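Local coordinates for protein ferulic acid esterase, AmCE1/Fae1A (Anaeromyces mucronatus, PDB 5CXX) that probably hydrolyses feruloyl esters as an alpha/beta-hydrolase-fold esterase, and is captured here with ferulic acid bound, at residues Glu39-Val44 and Ser67-Met72. Residues are numbered along the deposited sequence; the frame is centred on the assembly and turned at random.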
ATOM      1  N   GLU A  39      19.001   8.368  -9.416  1.00 20.82           N
ATOM      2  CA  GLU A  39      17.736   9.077  -9.677  0.58 18.50           C
ATOM      3  C   GLU A  39      16.588   8.098  -9.844  1.00 21.00           C
ATOM      4  O   GLU A  39      16.723   7.078 -10.539  1.00 23.07           O
ATOM      5  CB  GLU A  39      17.848   9.948 -10.940  0.58 19.21           C
ATOM      6  CG  GLU A  39      18.909  11.031 -10.882  0.58 20.99           C
ATOM      7  CD  GLU A  39      18.489  12.292 -10.117  0.58 25.00           C
ATOM      8  OE1 GLU A  39      17.298  12.449  -9.799  0.58 26.43           O
ATOM      9  OE2 GLU A  39      19.364  13.153  -9.848  0.58 26.56           O
ATOM     10  N   ARG A  40      15.498   8.348  -9.126  1.00 19.52           N
ATOM     11  CA  ARG A  40      14.333   7.473  -9.159  1.00 17.31           C
ATOM     12  C   ARG A  40      13.084   8.256  -9.555  1.00 19.90           C
ATOM     13  O   ARG A  40      13.119   9.481  -9.657  1.00 20.45           O
ATOM     14  CB  ARG A  40      14.126   6.805  -7.799  1.00 19.55           C
ATOM     15  CG  ARG A  40      15.401   6.284  -7.156  1.00 19.13           C
ATOM     16  CD  ARG A  40      15.092   5.408  -5.953  1.00 17.34           C
ATOM     17  NE  ARG A  40      14.539   4.115  -6.346  1.00 16.91           N
ATOM     18  CZ  ARG A  40      13.279   3.747  -6.137  1.00 17.81           C
ATOM     19  NH1 ARG A  40      12.435   4.574  -5.536  1.00 17.43           N
ATOM     20  NH2 ARG A  40      12.862   2.551  -6.529  1.00 18.36           N
ATOM     21  N   LYS A  41      11.983   7.545  -9.779  1.00 18.07           N
ATOM     22  CA  LYS A  41      10.715   8.193 -10.151  1.00 20.19           C
ATOM     23  C   LYS A  41       9.598   7.779  -9.215  1.00 18.47           C
ATOM     24  O   LYS A  41       9.597   6.654  -8.696  1.00 18.40           O
ATOM     25  CB  LYS A  41      10.313   7.807 -11.569  1.00 22.26           C
ATOM     26  CG  LYS A  41      11.345   8.452 -12.666  1.00 29.33           C
ATOM     27  CD  LYS A  41      10.945   8.183 -14.107  1.00 44.73           C
ATOM     28  CE  LYS A  41      11.746   9.051 -15.090  1.00 51.61           C
ATOM     29  NZ  LYS A  41      13.117   9.263 -14.591  1.00 55.16           N
ATOM     30  N   MET A  42       8.650   8.702  -9.013  1.00 19.34           N
ATOM     31  CA  MET A  42       7.399   8.356  -8.304  1.00 16.63           C
ATOM     32  C   MET A  42       6.294   9.221  -8.932  1.00 18.37           C
ATOM     33  O   MET A  42       6.577  10.309  -9.444  1.00 22.02           O
ATOM     34  CB  MET A  42       7.443   8.632  -6.767  1.00 18.61           C
ATOM     35  CG  MET A  42       7.813  10.091  -6.442  1.00 18.95           C
ATOM     36  SD  MET A  42       8.052  10.079  -4.634  1.00 20.84           S
ATOM     37  CE  MET A  42       8.624  11.789  -4.362  1.00 22.08           C
ATOM     38  N   ASN A  43       5.033   8.750  -8.872  1.00 17.21           N
ATOM     39  CA  ASN A  43       3.927   9.640  -9.214  1.00 17.06           C
ATOM     40  C   ASN A  43       3.408  10.305  -7.972  1.00 18.20           C
ATOM     41  O   ASN A  43       3.177   9.661  -6.932  1.00 18.46           O
ATOM     42  CB  ASN A  43       2.797   8.874  -9.862  1.00 17.20           C
ATOM     43  CG  ASN A  43       3.159   8.454 -11.278  1.00 19.24           C
ATOM     44  OD1 ASN A  43       3.474   9.299 -12.115  1.00 20.70           O
ATOM     45  ND2 ASN A  43       3.157   7.145 -11.542  1.00 19.25           N
ATOM     46  N   VAL A  44       3.190  11.601  -8.102  1.00 17.85           N
ATOM     47  CA  VAL A  44       2.477  12.351  -7.083  1.00 18.12           C
ATOM     48  C   VAL A  44       1.127  12.789  -7.653  1.00 18.67           C
ATOM     49  O   VAL A  44       1.073  13.451  -8.691  1.00 19.62           O
ATOM     50  CB  VAL A  44       3.299  13.565  -6.609  1.00 19.45           C
ATOM     51  CG1 VAL A  44       2.505  14.404  -5.573  1.00 20.60           C
ATOM     52  CG2 VAL A  44       4.607  13.068  -5.969  1.00 20.67           C
ATOM     53  N   SER A  67       6.552  -4.776 -11.290  1.00 20.55           N
ATOM     54  CA  SER A  67       5.786  -3.563 -11.695  1.00 18.37           C
ATOM     55  C   SER A  67       6.608  -2.320 -11.425  1.00 19.85           C
ATOM     56  O   SER A  67       7.782  -2.450 -11.012  1.00 19.08           O
ATOM     57  CB  SER A  67       4.447  -3.511 -10.939  1.00 19.29           C
ATOM     58  OG  SER A  67       3.706  -4.616 -11.454  1.00 23.93           O
ATOM     59  N   TYR A  68       5.997  -1.136 -11.632  1.00 17.64           N
ATOM     60  CA  TYR A  68       6.738   0.126 -11.440  1.00 16.53           C
ATOM     61  C   TYR A  68       5.731   1.223 -11.119  1.00 16.92           C
ATOM     62  O   TYR A  68       4.568   0.917 -10.919  1.00 17.46           O
ATOM     63  CB  TYR A  68       7.604   0.467 -12.684  1.00 20.46           C
ATOM     64  CG  TYR A  68       6.801   0.721 -13.952  1.00 18.95           C
ATOM     65  CD1 TYR A  68       6.171  -0.338 -14.608  1.00 21.50           C
ATOM     66  CD2 TYR A  68       6.660   2.040 -14.470  1.00 17.90           C
ATOM     67  CE1 TYR A  68       5.397  -0.102 -15.753  1.00 20.91           C
ATOM     68  CE2 TYR A  68       5.900   2.286 -15.633  1.00 19.27           C
ATOM     69  CZ  TYR A  68       5.282   1.206 -16.258  1.00 20.27           C
ATOM     70  OH  TYR A  68       4.514   1.379 -17.400  1.00 24.36           O
ATOM     71  N   GLU A  69       6.195   2.457 -11.094  1.00 18.65           N
ATOM     72  CA  GLU A  69       5.390   3.515 -10.455  1.00 17.00           C
ATOM     73  C   GLU A  69       4.101   3.823 -11.210  1.00 19.10           C
ATOM     74  O   GLU A  69       3.173   4.352 -10.606  1.00 18.08           O
ATOM     75  CB  GLU A  69       6.240   4.781 -10.248  1.00 17.49           C
ATOM     76  CG  GLU A  69       6.598   5.561 -11.562  1.00 19.10           C
ATOM     77  CD  GLU A  69       7.750   4.913 -12.368  1.00 21.76           C
ATOM     78  OE1 GLU A  69       8.427   3.957 -11.888  1.00 20.16           O
ATOM     79  OE2 GLU A  69       7.986   5.401 -13.512  1.00 22.00           O
ATOM     80  N   ASP A  70       3.982   3.449 -12.505  1.00 17.53           N
ATOM     81  CA  ASP A  70       2.706   3.685 -13.180  1.00 17.27           C
ATOM     82  C   ASP A  70       1.708   2.539 -13.052  1.00 17.34           C
ATOM     83  O   ASP A  70       0.554   2.650 -13.532  1.00 18.09           O
ATOM     84  CB  ASP A  70       2.912   3.990 -14.696  1.00 18.31           C
ATOM     85  CG  ASP A  70       3.687   5.233 -14.943  1.00 21.01           C
ATOM     86  OD1 ASP A  70       3.810   6.099 -14.069  1.00 22.09           O
ATOM     87  OD2 ASP A  70       4.161   5.408 -16.117  1.00 21.89           O
ATOM     88  N   SER A  71       2.148   1.398 -12.472  1.00 17.49           N
ATOM     89  CA  SER A  71       1.342   0.215 -12.578  1.00 18.82           C
ATOM     90  C   SER A  71      -0.011   0.322 -11.853  1.00 18.25           C
ATOM     91  O   SER A  71      -0.999  -0.207 -12.371  1.00 19.38           O
ATOM     92  CB  SER A  71       2.143  -0.991 -11.994  1.00 18.28           C
ATOM     93  OG  SER A  71       3.288  -1.172 -12.823  1.00 19.23           O
ATOM     94  N   MET A  72      -0.069   1.057 -10.742  1.00 17.15           N
ATOM     95  CA  MET A  72      -1.372   1.153 -10.063  1.00 17.17           C
ATOM     96  C   MET A  72      -2.321   2.136 -10.773  1.00 18.28           C
ATOM     97  O   MET A  72      -3.468   2.252 -10.363  1.00 19.05           O
ATOM     98  CB  MET A  72      -1.170   1.532  -8.573  1.00 18.92           C
ATOM     99  CG  MET A  72      -0.361   0.441  -7.798  1.00 19.46           C
ATOM    100  SD  MET A  72      -0.841  -1.271  -8.075  1.00 22.10           S
ATOM    101  CE  MET A  72      -2.419  -1.303  -7.309  1.00 23.05           C
TER
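Asn43 reaches off its strand and puts both hydrogens of its amide nitrogen to work on the turn at Tyr68-Ser71. The stronger bond runs from Asn43 ND2 to Asp70 OD1, 2.8 Å long and almost straight at 175°; the acceptor lies in the plane of the amide, and the hydrogen comes in close to the C-O axis of the carboxylate. Although the two side chains cross at about a right angle, their amide and carboxylate planes are only 23° apart. The second bond, from Asn43 ND2 to the backbone carbonyl Glu69 O, is weak, 2.9 Å long but bent to 133°. Asn43 CG lies anti to the carbonyl carbon, beside the backbone N, which carries the amide out to the two acceptors.

Against Glu69, Lys41 offers its aliphatic stem and not its ammonium. Glu69 CG sits between its backbone N and carbonyl carbon, and a further bend at chi2 carries the carboxylate across the base of the Lys41 chain at a slant, Glu69 OE2 lying 3.9 Å from Lys41 CB. The Lys41 ammonium stays 6.5 Å from Glu69 OE2, measured from NZ, and makes a weak hydrogen bond to Thr30 OG1; the salt-bridge partner of Glu69 is instead Lys28 on the adjoining strand 26-33, which also pairs with Asp70 OD2. The turn itself is type I, closed by Ser71 N to Tyr68 O, with Tyr68 N hydrogen-bonded to Ser71 OG.

Cut back to an alanine here, Asn43 would probably leave a gap and both acceptors without this donor, with Lys28 the remaining polar tie described. The contact thus joins the loop following strand 58-62 to strand 38-45 of the central sheet: a neutral amide bridges carboxylate and backbone, while Lys28 is likely to offset the two neighbouring acidic charges.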